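Local coordinates for protein vaginolysin (Gardnerella vaginalis, PDB 5IMY) that is a secreted, haemolytic toxin of the cholesterol-dependent cytolysin family that probably binds cholesterol in host membranes and lyses the cells, at residues A[24-29]-A[226-231]; A[16-21]-A[234-239]; A[94-99]-A[107-112]. One frame throughout, in Å; residues are numbered along the deposited sequence.

How the interactions relate
All three contacts lie at one end of the elongated chain. Interactions 1 and 2 join the N-terminal region around helix 22-30 to the loop between strand 208-223 and helix 240-243, and their centres are about 11 Å apart. Leu-25 CD2 packs against Thr-237 OG1 at 3.4 Å, and Tyr-28 CB against Pro-239 CB at 3.6 Å, so the helix contact runs on into the loop that carries Cys-236. Interaction 3, within residues 94-112, lies in sequence between the two segments of each of the others. Its centre is about 21 Å from that of interaction 2, yet the two touch through Ala-234 CB and Asn-112 CB, 3.4 Å apart. Interactions 1 and 3 stay about 7 Å apart at their nearest atoms.

Interaction 1. Residues A[24-29]-A[226-231]; sequences SLNNYL and PDSPAD
Asn-26 reaches from the helix to the loop residues Ser-228 and Ala-230 with its carboxamide, a group that offers a donor and an acceptor side by side. Asn-26 ND2 gives a hydrogen bond to Ser-228 OG at 2.8 Å; the hydroxyl oxygen lies only 9° out of the amide plane, though the bond is bent, with 138° at the hydrogen. Asn-26 OD1 accepts from Ala-230 N, the modelled distance of 2.5 Å being very short and the exact place of OD1 therefore doubtful. Proline has no N-H to offer at position 229, so the backbone donor comes from Ala-230, the next residue.

Leucines on successive turns of the helix flank these polar atoms. CG of Leu-25 stands anti to the backbone N (chi1 -179°), which carries CD2 out to Ala-230 CB, 3.7 Å away. Leu-29 CD1 approaches Pro-229 CB at 4.0 Å, so hydrocarbon flanks the hydrogen bonds of the Asn-26 carboxamide.

Helix 22-30 is thus fastened to the loop that follows strand 208-223, with Trp-30 also resting on Pro-229. Leu-25 and Leu-29 also pack on Leu-242 of helix 240-243.

Interaction 2. Residues A[16-21]-A[234-239]; sequences TSCAAK and APCTTP
The backbones of 16-21 and 234-239 approach as two irregular loops, with Ala-19 CA 6.0 Å from Cys-236 CA and Lys-21 CA 6.6 Å from Thr-238 CA, and no hydrogen bond joins them. The link is covalent instead: Cys-18 SG and Cys-236 SG form a disulfide of 2.0 Å. In Cys-18 the sulfur stands anti to the backbone N (chi1 178°), which sends it out to meet its partner in the 234-239 loop. Rotation about the S-S bond, -134°, departs well from the 90° magnitude that disulfides prefer, which may mean some torsional strain, though the loop around it is imperfectly modelled. Cysteine suits the place because a covalent tie needs no buried surroundings to hold the N-terminal end of the modelled chain.

Lys-21 adds packing; its aliphatic part lies along the 234-239 loop, Lys-21 CD being 3.8 Å from Thr-238 N and 4.1 Å from Cys-236 C. The loop of Cys-236 has a weak bond of its own, from Thr-237 OG1 to Ala-234 O at 3.3 Å.

Each loop runs into a helix, 16-21 into 22-30 and 234-239 into 240-243, so the disulfide ties together the approaches to both, and Pro-239 rests on Leu-25 and Tyr-28 of helix 22-30.

Interaction 3. Residues A[94-99]-A[107-112]; sequences LFRADK and SLISAN
Leu-94 and Ile-109 meet through backbone and side chain alike: Ile-109 N donates to Leu-94 O at 3.0 Å, and their CB atoms pack at 4.1 Å. The same oxygen takes a CA-H...O contact from Leu-108 CA. Ile-109 has the largest share of the contact. With CG1 anti to the carbonyl carbon (chi1 -60°) and the chain continuing extended (chi2 167°), its CD1 is carried over the strand backbone to within 3.1 Å of Phe-95 O, a tight fit. A beta-branched residue suits this place, since CG1 can run across the strand while CG2 branches off in another direction.

The strand 94-96 belongs to the large antiparallel sheet of the cytolysin, pairing with strand 253-261. After the short helix 99-102 the chain returns as the irregular segment 107-112. Asp-98, just before that helix, is its N-cap: its carboxylate accepts weak hydrogen bonds from Asn-100 N and Leu-101 N.

Phe-95 turns toward strand 253-261, touching Val-254 and Val-256, yet its ring edge still receives Leu-108 CD2, 3.6 Å from Phe-95 CE1 and near the ring plane. Arg-96 leads the other way. The chain, extended from CG to NE, reaches along Ile-109, and the turn at chi4 (99°) puts one guanidinium face against Ile-109 CG1, 4.0 Å from the plane over its centre. The long side chain thereby covers a hydrocarbon with its flat face and keeps its N-H groups at the edge, where Arg-96 NH2 donates to a water at 2.8 Å that is also hydrogen-bonded to Ser-110 OG at 3.2 Å.

Interaction 1. Residues A[24-29]-A[226-231]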
ATOM      1  N   SER A  24      -2.118 -16.278  61.715  1.00 54.44           N
ATOM      2  CA  SER A  24      -1.157 -15.229  61.388  1.00 56.14           C
ATOM      3  C   SER A  24      -0.559 -15.433  60.002  1.00 56.07           C
ATOM      4  O   SER A  24      -0.411 -14.474  59.237  1.00 51.09           O
ATOM      5  CB  SER A  24      -0.055 -15.180  62.446  1.00 54.54           C
ATOM      6  OG  SER A  24      -0.247 -14.086  63.326  1.00 70.01           O
ATOM      7  N   LEU A  25      -0.202 -16.673  59.661  1.00 57.82           N
ATOM      8  CA  LEU A  25       0.321 -16.942  58.326  1.00 53.72           C
ATOM      9  C   LEU A  25      -0.728 -16.651  57.263  1.00 51.30           C
ATOM     10  O   LEU A  25      -0.403 -16.168  56.174  1.00 43.14           O
ATOM     11  CB  LEU A  25       0.791 -18.393  58.231  1.00 50.97           C
ATOM     12  CG  LEU A  25       1.398 -18.823  56.894  1.00 54.74           C
ATOM     13  CD1 LEU A  25       2.841 -18.377  56.786  1.00 52.20           C
ATOM     14  CD2 LEU A  25       1.284 -20.321  56.722  1.00 58.55           C
ATOM     15  N   ASN A  26      -1.997 -16.933  57.566  1.00 49.52           N
ATOM     16  CA  ASN A  26      -3.067 -16.677  56.609  1.00 48.76           C
ATOM     17  C   ASN A  26      -3.222 -15.187  56.335  1.00 49.13           C
ATOM     18  O   ASN A  26      -3.501 -14.782  55.201  1.00 49.84           O
ATOM     19  CB  ASN A  26      -4.382 -17.262  57.124  1.00 43.33           C
ATOM     20  CG  ASN A  26      -4.660 -18.648  56.577  1.00 47.05           C
ATOM     21  OD1 ASN A  26      -4.159 -19.024  55.519  1.00 50.03           O
ATOM     22  ND2 ASN A  26      -5.474 -19.415  57.294  1.00 41.41           N
ATOM     23  N   ASN A  27      -3.051 -14.351  57.361  1.00 45.04           N
ATOM     24  CA  ASN A  27      -3.186 -12.911  57.163  1.00 48.52           C
ATOM     25  C   ASN A  27      -2.017 -12.354  56.362  1.00 45.77           C
ATOM     26  O   ASN A  27      -2.192 -11.430  55.559  1.00 51.34           O
ATOM     27  CB  ASN A  27      -3.297 -12.201  58.513  1.00 53.94           C
ATOM     28  CG  ASN A  27      -4.667 -12.359  59.143  1.00 49.55           C
ATOM     29  OD1 ASN A  27      -5.659 -12.593  58.454  1.00 55.16           O
ATOM     30  ND2 ASN A  27      -4.728 -12.224  60.462  1.00 57.56           N
ATOM     31  N   TYR A  28      -0.816 -12.899  56.564  1.00 42.48           N
ATOM     32  CA  TYR A  28       0.343 -12.411  55.825  1.00 47.82           C
ATOM     33  C   TYR A  28       0.221 -12.723  54.338  1.00 41.49           C
ATOM     34  O   TYR A  28       0.517 -11.868  53.494  1.00 40.18           O
ATOM     35  CB  TYR A  28       1.624 -13.016  56.397  1.00 41.44           C
ATOM     36  CG  TYR A  28       2.866 -12.654  55.617  1.00 37.04           C
ATOM     37  CD1 TYR A  28       3.374 -11.363  55.647  1.00 41.50           C
ATOM     38  CD2 TYR A  28       3.531 -13.602  54.852  1.00 39.79           C
ATOM     39  CE1 TYR A  28       4.508 -11.024  54.934  1.00 43.71           C
ATOM     40  CE2 TYR A  28       4.667 -13.275  54.137  1.00 43.43           C
ATOM     41  CZ  TYR A  28       5.151 -11.983  54.181  1.00 45.41           C
ATOM     42  OH  TYR A  28       6.282 -11.648  53.473  1.00 44.28           O
ATOM     43  N   LEU A  29      -0.215 -13.936  53.995  1.00 38.18           N
ATOM     44  CA  LEU A  29      -0.342 -14.302  52.588  1.00 43.22           C
ATOM     45  C   LEU A  29      -1.526 -13.605  51.931  1.00 43.61           C
ATOM     46  O   LEU A  29      -1.475 -13.299  50.736  1.00 41.62           O
ATOM     47  CB  LEU A  29      -0.476 -15.819  52.450  1.00 34.72           C
ATOM     48  CG  LEU A  29       0.652 -16.656  53.063  1.00 33.05           C
ATOM     49  CD1 LEU A  29       0.419 -18.134  52.790  1.00 44.89           C
ATOM     50  CD2 LEU A  29       2.015 -16.223  52.542  1.00 33.08           C
ATOM     51  N   PRO A 226      -6.739 -25.708  48.185  1.00 75.58           N
ATOM     52  CA  PRO A 226      -6.105 -25.796  49.508  1.00 72.13           C
ATOM     53  C   PRO A 226      -6.960 -25.308  50.669  1.00 71.74           C
ATOM     54  O   PRO A 226      -6.446 -25.247  51.787  1.00 77.87           O
ATOM     55  CB  PRO A 226      -4.860 -24.901  49.352  1.00 66.49           C
ATOM     56  CG  PRO A 226      -4.667 -24.734  47.897  1.00 62.85           C
ATOM     57  CD  PRO A 226      -6.031 -24.760  47.310  1.00 66.50           C
ATOM     58  N   ASP A 227      -8.225 -24.946  50.456  1.00 72.32           N
ATOM     59  CA  ASP A 227      -9.089 -24.482  51.538  1.00 70.21           C
ATOM     60  C   ASP A 227      -8.582 -23.170  52.128  1.00 59.47           C
ATOM     61  O   ASP A 227      -9.298 -22.164  52.124  1.00 53.41           O
ATOM     62  CB  ASP A 227      -9.203 -25.551  52.631  1.00 66.64           C
ATOM     63  CG  ASP A 227     -10.219 -25.192  53.695  1.00 74.81           C
ATOM     64  OD1 ASP A 227     -11.101 -24.349  53.422  1.00 75.30           O
ATOM     65  OD2 ASP A 227     -10.142 -25.759  54.806  1.00 73.93           O
ATOM     66  N   SER A 228      -7.351 -23.169  52.639  1.00 52.92           N
ATOM     67  CA  SER A 228      -6.738 -21.986  53.220  1.00 54.97           C
ATOM     68  C   SER A 228      -5.299 -21.860  52.734  1.00 53.73           C
ATOM     69  O   SER A 228      -4.589 -22.872  52.640  1.00 56.00           O
ATOM     70  CB  SER A 228      -6.772 -22.052  54.753  1.00 60.86           C
ATOM     71  OG  SER A 228      -5.675 -21.361  55.325  1.00 50.73           O
ATOM     72  N   PRO A 229      -4.837 -20.643  52.413  1.00 48.14           N
ATOM     73  CA  PRO A 229      -3.441 -20.505  51.959  1.00 47.84           C
ATOM     74  C   PRO A 229      -2.429 -20.899  53.015  1.00 55.59           C
ATOM     75  O   PRO A 229      -1.363 -21.424  52.672  1.00 45.77           O
ATOM     76  CB  PRO A 229      -3.335 -19.018  51.590  1.00 43.95           C
ATOM     77  CG  PRO A 229      -4.429 -18.358  52.329  1.00 48.45           C
ATOM     78  CD  PRO A 229      -5.544 -19.352  52.393  1.00 50.19           C
ATOM     79  N   ALA A 230      -2.708 -20.635  54.289  1.00 58.02           N
ATOM     80  CA  ALA A 230      -1.946 -21.293  55.339  1.00 55.02           C
ATOM     81  C   ALA A 230      -2.145 -22.794  55.203  1.00 56.40           C
ATOM     82  O   ALA A 230      -3.203 -23.265  54.782  1.00 67.57           O
ATOM     83  CB  ALA A 230      -2.376 -20.820  56.725  1.00 62.69           C
ATOM     84  N   ASP A 231      -1.112 -23.551  55.554  1.00 42.94           N
ATOM     85  CA  ASP A 231      -1.002 -24.919  55.067  1.00 57.47           C
ATOM     86  C   ASP A 231      -0.757 -24.845  53.562  1.00 59.52           C
ATOM     87  O   ASP A 231      -0.979 -23.805  52.942  1.00 66.65           O
ATOM     88  CB  ASP A 231      -2.241 -25.750  55.400  1.00 68.23           C
ATOM     89  CG  ASP A 231      -3.107 -26.035  54.187  1.00 62.94           C
ATOM     90  OD1 ASP A 231      -2.667 -26.812  53.311  1.00 55.36           O
ATOM     91  OD2 ASP A 231      -4.230 -25.494  54.113  1.00 59.63           O
TER

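Interaction 2. Residues A[16-21]-A[234-239]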
ATOM      1  N   THR A  16      -4.266 -25.560  73.917  1.00102.68           N
ATOM      2  CA  THR A  16      -3.328 -25.396  75.021  1.00112.85           C
ATOM      3  C   THR A  16      -2.022 -24.764  74.523  1.00122.13           C
ATOM      4  O   THR A  16      -1.140 -24.453  75.323  1.00126.39           O
ATOM      5  CB  THR A  16      -3.042 -26.754  75.716  1.00106.02           C
ATOM      6  OG1 THR A  16      -4.282 -27.395  76.045  1.00 92.92           O
ATOM      7  CG2 THR A  16      -2.236 -26.568  77.003  1.00 84.47           C
ATOM      8  N   SER A  17      -1.902 -24.560  73.206  1.00127.63           N
ATOM      9  CA  SER A  17      -0.742 -23.864  72.654  1.00137.55           C
ATOM     10  C   SER A  17      -0.862 -23.631  71.145  1.00123.56           C
ATOM     11  O   SER A  17      -1.686 -22.815  70.716  1.00116.51           O
ATOM     12  CB  SER A  17       0.544 -24.630  72.989  1.00125.34           C
ATOM     13  OG  SER A  17       1.005 -24.308  74.292  1.00115.65           O
ATOM     14  N   CYS A  18      -0.057 -24.318  70.327  1.00120.76           N
ATOM     15  CA  CYS A  18       0.110 -23.922  68.932  1.00117.79           C
ATOM     16  C   CYS A  18      -1.111 -24.322  68.105  1.00104.47           C
ATOM     17  O   CYS A  18      -2.145 -24.745  68.631  1.00 99.91           O
ATOM     18  CB  CYS A  18       1.396 -24.502  68.337  1.00115.38           C
ATOM     19  SG  CYS A  18       1.586 -24.054  66.563  1.00 88.85           S
ATOM     20  N   ALA A  19      -0.958 -24.248  66.779  1.00 94.75           N
ATOM     21  CA  ALA A  19      -2.037 -24.050  65.817  1.00 92.44           C
ATOM     22  C   ALA A  19      -2.281 -22.548  65.758  1.00 79.40           C
ATOM     23  O   ALA A  19      -1.334 -21.792  65.526  1.00 79.47           O
ATOM     24  CB  ALA A  19      -3.304 -24.831  66.176  1.00 95.76           C
ATOM     25  N   ALA A  20      -3.521 -22.099  65.975  1.00 66.89           N
ATOM     26  CA  ALA A  20      -3.807 -20.679  66.163  1.00 67.05           C
ATOM     27  C   ALA A  20      -3.029 -19.794  65.195  1.00 66.52           C
ATOM     28  O   ALA A  20      -3.607 -19.165  64.302  1.00 72.59           O
ATOM     29  CB  ALA A  20      -3.481 -20.270  67.601  1.00 73.67           C
ATOM     30  N   LYS A  21      -1.709 -19.751  65.381  1.00 67.50           N
ATOM     31  CA  LYS A  21      -0.779 -18.983  64.562  1.00 64.26           C
ATOM     32  C   LYS A  21      -0.914 -19.286  63.071  1.00 66.82           C
ATOM     33  O   LYS A  21      -0.384 -18.547  62.236  1.00 58.88           O
ATOM     34  CB  LYS A  21       0.642 -19.253  65.073  1.00 67.49           C
ATOM     35  CG  LYS A  21       1.773 -19.302  64.051  1.00 71.17           C
ATOM     36  CD  LYS A  21       2.986 -20.027  64.630  1.00 76.07           C
ATOM     37  CE  LYS A  21       3.251 -19.670  66.091  1.00 82.95           C
ATOM     38  NZ  LYS A  21       4.517 -20.264  66.593  1.00 73.07           N
ATOM     39  N   ALA A 234       3.737 -26.483  57.056  1.00 61.95           N
ATOM     40  CA  ALA A 234       3.575 -27.215  58.310  1.00 62.05           C
ATOM     41  C   ALA A 234       2.632 -26.477  59.259  1.00 63.47           C
ATOM     42  O   ALA A 234       2.224 -25.341  58.971  1.00 61.67           O
ATOM     43  CB  ALA A 234       4.936 -27.423  58.975  1.00 65.36           C
ATOM     44  N   PRO A 235       2.249 -27.089  60.383  1.00 67.89           N
ATOM     45  CA  PRO A 235       1.321 -26.426  61.314  1.00 74.83           C
ATOM     46  C   PRO A 235       1.814 -25.145  61.983  1.00 82.72           C
ATOM     47  O   PRO A 235       1.085 -24.148  61.975  1.00 87.36           O
ATOM     48  CB  PRO A 235       1.053 -27.527  62.350  1.00 74.83           C
ATOM     49  CG  PRO A 235       1.132 -28.780  61.546  1.00 68.36           C
ATOM     50  CD  PRO A 235       2.280 -28.545  60.598  1.00 64.97           C
ATOM     51  N   CYS A 236       3.011 -25.139  62.577  1.00 72.65           N
ATOM     52  CA  CYS A 236       3.485 -23.985  63.362  1.00 77.09           C
ATOM     53  C   CYS A 236       4.540 -23.220  62.562  1.00 75.66           C
ATOM     54  O   CYS A 236       5.715 -23.146  62.917  1.00 72.84           O
ATOM     55  CB  CYS A 236       4.019 -24.442  64.718  1.00 85.27           C
ATOM     56  SG  CYS A 236       2.827 -25.419  65.704  1.00 88.98           S
ATOM     57  N   THR A 237       4.068 -22.605  61.471  1.00 80.53           N
ATOM     58  CA  THR A 237       4.956 -22.161  60.398  1.00 77.56           C
ATOM     59  C   THR A 237       5.450 -20.728  60.521  1.00 71.20           C
ATOM     60  O   THR A 237       6.487 -20.411  59.931  1.00 77.48           O
ATOM     61  CB  THR A 237       4.267 -22.303  59.045  1.00 76.05           C
ATOM     62  OG1 THR A 237       2.844 -22.113  59.184  1.00 85.94           O
ATOM     63  CG2 THR A 237       4.561 -23.647  58.469  1.00 58.57           C
ATOM     64  N   THR A 238       4.739 -19.863  61.248  1.00 71.56           N
ATOM     65  CA  THR A 238       5.038 -18.437  61.407  1.00 72.04           C
ATOM     66  C   THR A 238       5.313 -17.744  60.071  1.00 69.48           C
ATOM     67  O   THR A 238       6.137 -18.213  59.279  1.00 70.26           O
ATOM     68  CB  THR A 238       6.218 -18.211  62.373  1.00 75.17           C
ATOM     69  OG1 THR A 238       6.501 -16.810  62.454  1.00 74.75           O
ATOM     70  CG2 THR A 238       7.498 -18.943  61.955  1.00 71.72           C
ATOM     71  N   PRO A 239       4.659 -16.610  59.792  1.00 59.96           N
ATOM     72  CA  PRO A 239       4.882 -15.949  58.495  1.00 55.53           C
ATOM     73  C   PRO A 239       6.295 -15.425  58.318  1.00 56.47           C
ATOM     74  O   PRO A 239       6.754 -15.299  57.175  1.00 58.19           O
ATOM     75  CB  PRO A 239       3.854 -14.810  58.501  1.00 52.42           C
ATOM     76  CG  PRO A 239       3.609 -14.532  59.939  1.00 54.54           C
ATOM     77  CD  PRO A 239       3.717 -15.855  60.637  1.00 58.96           C
TER

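Interaction 3. Residues A[94-99]-A[107-112]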
ATOM      1  N   LEU A  94       6.106 -24.941  44.946  1.00 32.08           N
ATOM      2  CA  LEU A  94       6.015 -23.526  45.283  1.00 31.15           C
ATOM      3  C   LEU A  94       7.177 -22.771  44.656  1.00 33.42           C
ATOM      4  O   LEU A  94       8.333 -23.189  44.782  1.00 37.63           O
ATOM      5  CB  LEU A  94       6.027 -23.318  46.800  1.00 35.61           C
ATOM      6  CG  LEU A  94       4.807 -23.790  47.592  1.00 31.75           C
ATOM      7  CD1 LEU A  94       5.091 -23.685  49.080  1.00 40.13           C
ATOM      8  CD2 LEU A  94       3.578 -22.978  47.225  1.00 31.78           C
ATOM      9  N   PHE A  95       6.871 -21.660  43.988  1.00 32.15           N
ATOM     10  CA  PHE A  95       7.879 -20.770  43.431  1.00 31.51           C
ATOM     11  C   PHE A  95       7.621 -19.353  43.916  1.00 30.18           C
ATOM     12  O   PHE A  95       6.580 -19.046  44.503  1.00 40.13           O
ATOM     13  CB  PHE A  95       7.873 -20.767  41.897  1.00 32.91           C
ATOM     14  CG  PHE A  95       7.821 -22.128  41.273  1.00 32.09           C
ATOM     15  CD1 PHE A  95       8.635 -23.152  41.723  1.00 35.40           C
ATOM     16  CD2 PHE A  95       6.957 -22.375  40.221  1.00 35.45           C
ATOM     17  CE1 PHE A  95       8.581 -24.401  41.134  1.00 36.50           C
ATOM     18  CE2 PHE A  95       6.898 -23.618  39.632  1.00 41.87           C
ATOM     19  CZ  PHE A  95       7.710 -24.633  40.088  1.00 40.05           C
ATOM     20  N   ARG A  96       8.589 -18.483  43.653  1.00 33.06           N
ATOM     21  CA  ARG A  96       8.375 -17.047  43.711  1.00 34.24           C
ATOM     22  C   ARG A  96       8.058 -16.533  42.316  1.00 35.83           C
ATOM     23  O   ARG A  96       8.673 -16.952  41.332  1.00 34.95           O
ATOM     24  CB  ARG A  96       9.611 -16.331  44.258  1.00 37.57           C
ATOM     25  CG  ARG A  96       9.885 -16.606  45.720  1.00 37.29           C
ATOM     26  CD  ARG A  96      11.293 -16.201  46.109  1.00 38.22           C
ATOM     27  NE  ARG A  96      11.701 -16.858  47.348  1.00 41.51           N
ATOM     28  CZ  ARG A  96      12.464 -17.946  47.419  1.00 44.49           C
ATOM     29  NH1 ARG A  96      12.939 -18.519  46.319  1.00 47.72           N
ATOM     30  NH2 ARG A  96      12.764 -18.461  48.604  1.00 47.90           N
ATOM     31  N   ALA A  97       7.082 -15.632  42.232  1.00 39.05           N
ATOM     32  CA  ALA A  97       6.782 -14.943  40.980  1.00 31.87           C
ATOM     33  C   ALA A  97       7.887 -13.915  40.756  1.00 37.51           C
ATOM     34  O   ALA A  97       7.729 -12.714  40.991  1.00 39.17           O
ATOM     35  CB  ALA A  97       5.403 -14.299  41.032  1.00 34.87           C
ATOM     36  N   ASP A  98       9.032 -14.407  40.298  1.00 35.29           N
ATOM     37  CA  ASP A  98      10.244 -13.600  40.213  1.00 43.01           C
ATOM     38  C   ASP A  98      10.825 -13.719  38.806  1.00 37.89           C
ATOM     39  O   ASP A  98      10.158 -14.139  37.852  1.00 35.01           O
ATOM     40  CB  ASP A  98      11.247 -14.036  41.289  1.00 39.46           C
ATOM     41  CG  ASP A  98      11.874 -15.383  40.988  1.00 49.29           C
ATOM     42  OD1 ASP A  98      11.161 -16.271  40.473  1.00 45.87           O
ATOM     43  OD2 ASP A  98      13.081 -15.553  41.257  1.00 61.43           O
ATOM     44  N   LYS A  99      12.101 -13.347  38.667  1.00 41.12           N
ATOM     45  CA  LYS A  99      12.749 -13.366  37.359  1.00 41.42           C
ATOM     46  C   LYS A  99      12.984 -14.791  36.875  1.00 41.82           C
ATOM     47  O   LYS A  99      12.887 -15.067  35.673  1.00 45.37           O
ATOM     48  CB  LYS A  99      14.072 -12.603  37.420  1.00 38.53           C
ATOM     49  CG  LYS A  99      14.629 -12.224  36.059  1.00 44.32           C
ATOM     50  CD  LYS A  99      16.135 -12.021  36.108  1.00 45.46           C
ATOM     51  CE  LYS A  99      16.681 -11.545  34.770  1.00 64.94           C
ATOM     52  NZ  LYS A  99      17.044 -12.670  33.859  1.00 74.62           N
ATOM     53  N   SER A 107      12.751 -21.462  40.768  1.00 34.65           N
ATOM     54  CA  SER A 107      13.415 -22.027  41.932  1.00 38.86           C
ATOM     55  C   SER A 107      12.383 -22.283  43.020  1.00 35.35           C
ATOM     56  O   SER A 107      11.470 -21.476  43.227  1.00 33.10           O
ATOM     57  CB  SER A 107      14.508 -21.092  42.455  1.00 43.09           C
ATOM     58  OG  SER A 107      13.969 -19.839  42.839  1.00 53.24           O
ATOM     59  N   LEU A 108      12.531 -23.409  43.709  1.00 35.37           N
ATOM     60  CA  LEU A 108      11.571 -23.792  44.730  1.00 36.18           C
ATOM     61  C   LEU A 108      11.696 -22.890  45.954  1.00 39.37           C
ATOM     62  O   LEU A 108      12.732 -22.266  46.202  1.00 39.29           O
ATOM     63  CB  LEU A 108      11.780 -25.248  45.141  1.00 36.14           C
ATOM     64  CG  LEU A 108      11.659 -26.280  44.020  1.00 40.59           C
ATOM     65  CD1 LEU A 108      12.230 -27.617  44.460  1.00 46.44           C
ATOM     66  CD2 LEU A 108      10.209 -26.431  43.596  1.00 40.51           C
ATOM     67  N   ILE A 109      10.610 -22.820  46.714  1.00 41.96           N
ATOM     68  CA  ILE A 109      10.613 -22.219  48.042  1.00 40.94           C
ATOM     69  C   ILE A 109      10.746 -23.362  49.034  1.00 36.66           C
ATOM     70  O   ILE A 109       9.830 -24.181  49.178  1.00 36.85           O
ATOM     71  CB  ILE A 109       9.344 -21.398  48.307  1.00 40.52           C
ATOM     72  CG1 ILE A 109       9.211 -20.270  47.282  1.00 32.36           C
ATOM     73  CG2 ILE A 109       9.372 -20.819  49.721  1.00 41.84           C
ATOM     74  CD1 ILE A 109       7.850 -19.610  47.284  1.00 32.65           C
ATOM     75  N   SER A 110      11.889 -23.439  49.707  1.00 41.33           N
ATOM     76  CA  SER A 110      12.100 -24.464  50.718  1.00 54.29           C
ATOM     77  C   SER A 110      11.314 -24.088  51.967  1.00 47.13           C
ATOM     78  O   SER A 110      11.481 -22.990  52.507  1.00 50.65           O
ATOM     79  CB  SER A 110      13.584 -24.611  51.036  1.00 59.42           C
ATOM     80  OG  SER A 110      14.381 -23.992  50.043  1.00 64.47           O
ATOM     81  N   ALA A 111      10.451 -24.992  52.415  1.00 43.85           N
ATOM     82  CA  ALA A 111       9.651 -24.756  53.608  1.00 44.09           C
ATOM     83  C   ALA A 111       9.039 -26.077  54.034  1.00 51.59           C
ATOM     84  O   ALA A 111       8.902 -27.005  53.230  1.00 60.08           O
ATOM     85  CB  ALA A 111       8.557 -23.713  53.363  1.00 46.67           C
ATOM     86  N   ASN A 112       8.686 -26.155  55.309  1.00 54.48           N
ATOM     87  CA  ASN A 112       8.010 -27.338  55.809  1.00 55.09           C
ATOM     88  C   ASN A 112       6.608 -27.395  55.221  1.00 51.92           C
ATOM     89  O   ASN A 112       5.780 -26.523  55.499  1.00 48.83           O
ATOM     90  CB  ASN A 112       7.957 -27.322  57.334  1.00 59.65           C
ATOM     91  CG  ASN A 112       9.330 -27.205  57.962  1.00 62.59           C
ATOM     92  OD1 ASN A 112      10.328 -27.623  57.378  1.00 54.63           O
ATOM     93  ND2 ASN A 112       9.386 -26.636  59.160  1.00 74.97           N
TER
HETATM   94  O   HOH W   1      13.983 -20.826  49.513  1.00 46.38           O